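Local atomic coordinates of nucleoporin NUP170 (Chaetomium thermophilum, PDB entry 5HAX), a protein that forms part of the nuclear pore complex as a nucleoporin, probably with an N-terminal beta-propeller followed by a helical region in a scaffold role. Residues S374-L382 against Y390-H398. Numbering follows the deposited sequence.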
loop_
_atom_site.group_PDB
_atom_site.type_symbol
_atom_site.label_atom_id
_atom_site.label_comp_id
_atom_site.label_asym_id
_atom_site.label_seq_id
_atom_site.Cartn_x
_atom_site.Cartn_y
_atom_site.Cartn_z
ATOM N N SER A 374 -3.536 -18.164 22.538
ATOM C CA SER A 374 -2.095 -18.010 22.377
ATOM C C SER A 374 -1.600 -16.726 23.032
ATOM O O SER A 374 -2.241 -15.674 22.943
ATOM C CB SER A 374 -1.707 -18.005 20.903
ATOM O OG SER A 374 -0.315 -17.765 20.781
ATOM N N ARG A 375 -0.437 -16.818 23.674
ATOM C CA ARG A 375 0.217 -15.685 24.315
ATOM C C ARG A 375 1.421 -15.187 23.520
ATOM O O ARG A 375 2.225 -14.415 24.051
ATOM C CB ARG A 375 0.660 -16.069 25.731
ATOM C CG ARG A 375 -0.444 -16.644 26.609
ATOM C CD ARG A 375 -1.284 -15.558 27.257
ATOM N NE ARG A 375 -0.474 -14.661 28.077
ATOM C CZ ARG A 375 0.074 -14.996 29.242
ATOM N NH1 ARG A 375 -0.091 -16.216 29.735
ATOM N NH2 ARG A 375 0.796 -14.109 29.913
ATOM N N ALA A 376 1.555 -15.604 22.257
ATOM C CA ALA A 376 2.774 -15.328 21.503
ATOM C C ALA A 376 2.956 -13.840 21.231
ATOM O O ALA A 376 4.091 -13.376 21.078
ATOM C CB ALA A 376 2.759 -16.106 20.188
ATOM N N LEU A 377 1.860 -13.082 21.155
ATOM C CA LEU A 377 1.910 -11.641 20.934
ATOM C C LEU A 377 1.636 -10.853 22.210
ATOM O O LEU A 377 1.303 -9.665 22.139
ATOM C CB LEU A 377 0.916 -11.239 19.844
ATOM C CG LEU A 377 1.087 -11.889 18.467
ATOM C CD1 LEU A 377 0.097 -11.293 17.478
ATOM C CD2 LEU A 377 2.513 -11.740 17.950
ATOM N N ASP A 378 1.768 -11.490 23.370
ATOM C CA ASP A 378 1.513 -10.843 24.653
ATOM C C ASP A 378 2.839 -10.546 25.355
ATOM O O ASP A 378 3.595 -11.471 25.657
ATOM C CB ASP A 378 0.626 -11.738 25.523
ATOM C CG ASP A 378 0.313 -11.122 26.876
ATOM O OD1 ASP A 378 0.477 -9.895 27.034
ATOM O OD2 ASP A 378 -0.108 -11.870 27.783
ATOM N N PRO A 379 3.136 -9.261 25.625
ATOM C CA PRO A 379 2.373 -8.030 25.382
ATOM C C PRO A 379 2.661 -7.373 24.031
ATOM O O PRO A 379 3.809 -7.357 23.589
ATOM C CB PRO A 379 2.838 -7.120 26.514
ATOM C CG PRO A 379 4.268 -7.497 26.697
ATOM C CD PRO A 379 4.372 -8.976 26.376
ATOM N N SER A 380 1.623 -6.831 23.400
ATOM C CA SER A 380 1.761 -6.026 22.192
ATOM C C SER A 380 1.791 -4.553 22.583
ATOM O O SER A 380 0.814 -4.034 23.136
ATOM C CB SER A 380 0.614 -6.304 21.223
ATOM O OG SER A 380 0.674 -7.636 20.745
ATOM N N ALA A 381 2.911 -3.886 22.300
ATOM C CA ALA A 381 3.106 -2.493 22.688
ATOM C C ALA A 381 2.710 -1.521 21.582
ATOM O O ALA A 381 2.130 -0.468 21.865
ATOM C CB ALA A 381 4.569 -2.257 23.078
ATOM N N LEU A 382 3.020 -1.857 20.331
ATOM C CA LEU A 382 2.707 -1.022 19.180
ATOM C C LEU A 382 2.206 -1.913 18.056
ATOM O O LEU A 382 2.628 -3.065 17.930
ATOM C CB LEU A 382 3.935 -0.234 18.700
ATOM C CG LEU A 382 4.562 0.749 19.685
ATOM C CD1 LEU A 382 5.929 1.191 19.185
ATOM C CD2 LEU A 382 3.649 1.947 19.886
ATOM N N TYR A 390 -1.171 -5.828 5.557
ATOM C CA TYR A 390 0.150 -6.010 6.151
ATOM C C TYR A 390 0.127 -5.557 7.608
ATOM O O TYR A 390 -0.216 -4.409 7.899
ATOM C CB TYR A 390 1.194 -5.214 5.367
ATOM C CG TYR A 390 1.219 -5.468 3.873
ATOM C CD1 TYR A 390 0.966 -6.732 3.348
ATOM C CD2 TYR A 390 1.500 -4.435 2.985
ATOM C CE1 TYR A 390 0.995 -6.954 1.980
ATOM C CE2 TYR A 390 1.532 -4.648 1.622
ATOM C CZ TYR A 390 1.282 -5.907 1.123
ATOM O OH TYR A 390 1.312 -6.108 -0.240
ATOM N N PHE A 391 0.504 -6.454 8.518
ATOM C CA PHE A 391 0.365 -6.238 9.956
ATOM C C PHE A 391 1.735 -6.306 10.620
ATOM O O PHE A 391 2.446 -7.305 10.474
ATOM C CB PHE A 391 -0.585 -7.278 10.559
ATOM C CG PHE A 391 -0.683 -7.231 12.061
ATOM C CD1 PHE A 391 -0.986 -6.052 12.717
ATOM C CD2 PHE A 391 -0.502 -8.381 12.812
ATOM C CE1 PHE A 391 -1.086 -6.014 14.097
ATOM C CE2 PHE A 391 -0.603 -8.350 14.189
ATOM C CZ PHE A 391 -0.899 -7.165 14.830
ATOM N N PHE A 392 2.095 -5.249 11.346
ATOM C CA PHE A 392 3.321 -5.186 12.137
ATOM C C PHE A 392 2.949 -5.055 13.607
ATOM O O PHE A 392 2.206 -4.139 13.974
ATOM C CB PHE A 392 4.193 -3.992 11.726
ATOM C CG PHE A 392 4.815 -4.122 10.362
ATOM C CD1 PHE A 392 6.165 -4.394 10.229
ATOM C CD2 PHE A 392 4.057 -3.954 9.216
ATOM C CE1 PHE A 392 6.745 -4.505 8.978
ATOM C CE2 PHE A 392 4.633 -4.066 7.963
ATOM C CZ PHE A 392 5.977 -4.341 7.846
ATOM N N ASP A 393 3.471 -5.953 14.445
ATOM C CA ASP A 393 3.208 -5.931 15.884
ATOM C C ASP A 393 4.525 -5.955 16.643
ATOM O O ASP A 393 5.340 -6.863 16.453
ATOM C CB ASP A 393 2.337 -7.114 16.311
ATOM C CG ASP A 393 1.857 -6.994 17.749
ATOM O OD1 ASP A 393 2.057 -5.925 18.361
ATOM O OD2 ASP A 393 1.269 -7.963 18.267
ATOM N N VAL A 394 4.721 -4.964 17.510
ATOM C CA VAL A 394 5.910 -4.868 18.350
ATOM C C VAL A 394 5.582 -5.588 19.655
ATOM O O VAL A 394 4.845 -5.069 20.494
ATOM C CB VAL A 394 6.312 -3.412 18.596
ATOM C CG1 VAL A 394 7.579 -3.341 19.441
ATOM C CG2 VAL A 394 6.500 -2.680 17.275
ATOM N N VAL A 395 6.130 -6.791 19.825
ATOM C CA VAL A 395 5.904 -7.604 21.016
ATOM C C VAL A 395 7.061 -7.367 21.974
ATOM O O VAL A 395 8.231 -7.499 21.593
ATOM C CB VAL A 395 5.777 -9.096 20.663
ATOM C CG1 VAL A 395 5.518 -9.918 21.918
ATOM C CG2 VAL A 395 4.663 -9.307 19.648
ATOM N N ARG A 396 6.731 -7.033 23.220
ATOM C CA ARG A 396 7.714 -6.596 24.203
ATOM C C ARG A 396 7.713 -7.538 25.402
ATOM O O ARG A 396 7.525 -7.105 26.544
ATOM C CB ARG A 396 7.405 -5.152 24.616
ATOM C CG ARG A 396 8.608 -4.325 25.029
ATOM C CD ARG A 396 8.314 -2.837 24.871
ATOM N NE ARG A 396 8.669 -2.336 23.544
ATOM C CZ ARG A 396 8.302 -1.149 23.066
ATOM N NH1 ARG A 396 8.679 -0.775 21.851
ATOM N NH2 ARG A 396 7.555 -0.333 23.799
ATOM N N LYS A 397 7.919 -8.835 25.149
ATOM C CA LYS A 397 7.925 -9.814 26.232
ATOM C C LYS A 397 9.045 -9.547 27.224
ATOM O O LYS A 397 8.892 -9.820 28.421
ATOM C CB LYS A 397 8.056 -11.227 25.667
ATOM C CG LYS A 397 6.748 -11.820 25.175
ATOM C CD LYS A 397 6.944 -13.233 24.655
ATOM C CE LYS A 397 5.620 -13.868 24.257
ATOM N NZ LYS A 397 4.689 -14.001 25.412
ATOM N N HIS A 398 10.173 -9.024 26.750
ATOM C CA HIS A 398 11.293 -8.662 27.597
ATOM C C HIS A 398 11.554 -7.165 27.488
ATOM O O HIS A 398 11.357 -6.574 26.421
ATOM C CB HIS A 398 12.546 -9.450 27.204
ATOM C CG HIS A 398 12.309 -10.924 27.090
ATOM N ND1 HIS A 398 12.122 -11.733 28.190
ATOM C CD2 HIS A 398 12.211 -11.731 26.008
ATOM C CE1 HIS A 398 11.925 -12.977 27.791
ATOM N NE2 HIS A 398 11.976 -13.004 26.471
#
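Ser380 faces Val395 as an antiparallel non-hydrogen-bonded pair, bracketed by Arg396 N to Pro379 O (3.0 Å) and Ala381 N to Val394 O (2.9 Å). Val394 N bonds to Leu382 O at 2.9 Å. Ala381 is thus an extra residue opposite Val394; with its psi of -39°, this fits a classic beta bulge and accompanies the 119° angle between the short strand axes. Beyond the strands, Lys397 NZ links to the type I turn Arg375-Asp378, donating to Arg375 O and to Asp378 O at 2.8 Å each. Its extended chain bends at chi4, turning NZ to both carbonyls; it meets Arg375 O from the face opposite Asp378 N, but lies in the carbonyl plane of Asp378.

Swinging the carboxylate away from its own amide (chi1 -170°) brings the end of Asp393 up to Ser380. OD2 lies 2.6 Å from Ser380 OG, whose single proton also has Leu377 O within reach, while OD1 lies 2.9 Å from Leu382 O, an acceptor-acceptor approach that would probably raise the carboxylate's pKa. Leu377 lies obliquely across the Asp393 side chain, CD1 3.6 Å from OD2, and packs CD2 on Val395 CG2. With an alanine in place of Asp393, Ser380 OG would probably lose its carboxylate neighbour and a gap open beside Leu377. Ala381 CB covers one face of the Arg396 guanidinium, whose NE forms a salt bridge with Asp402.

The contact joins two strands of a beta-propeller blade at the hairpin end away from its turn: strand 380-386 is outermost within the chain, strand 390-395 pairs next with 403-409, and Leu377 and Val395 both reach Trp431 on strand 427-433.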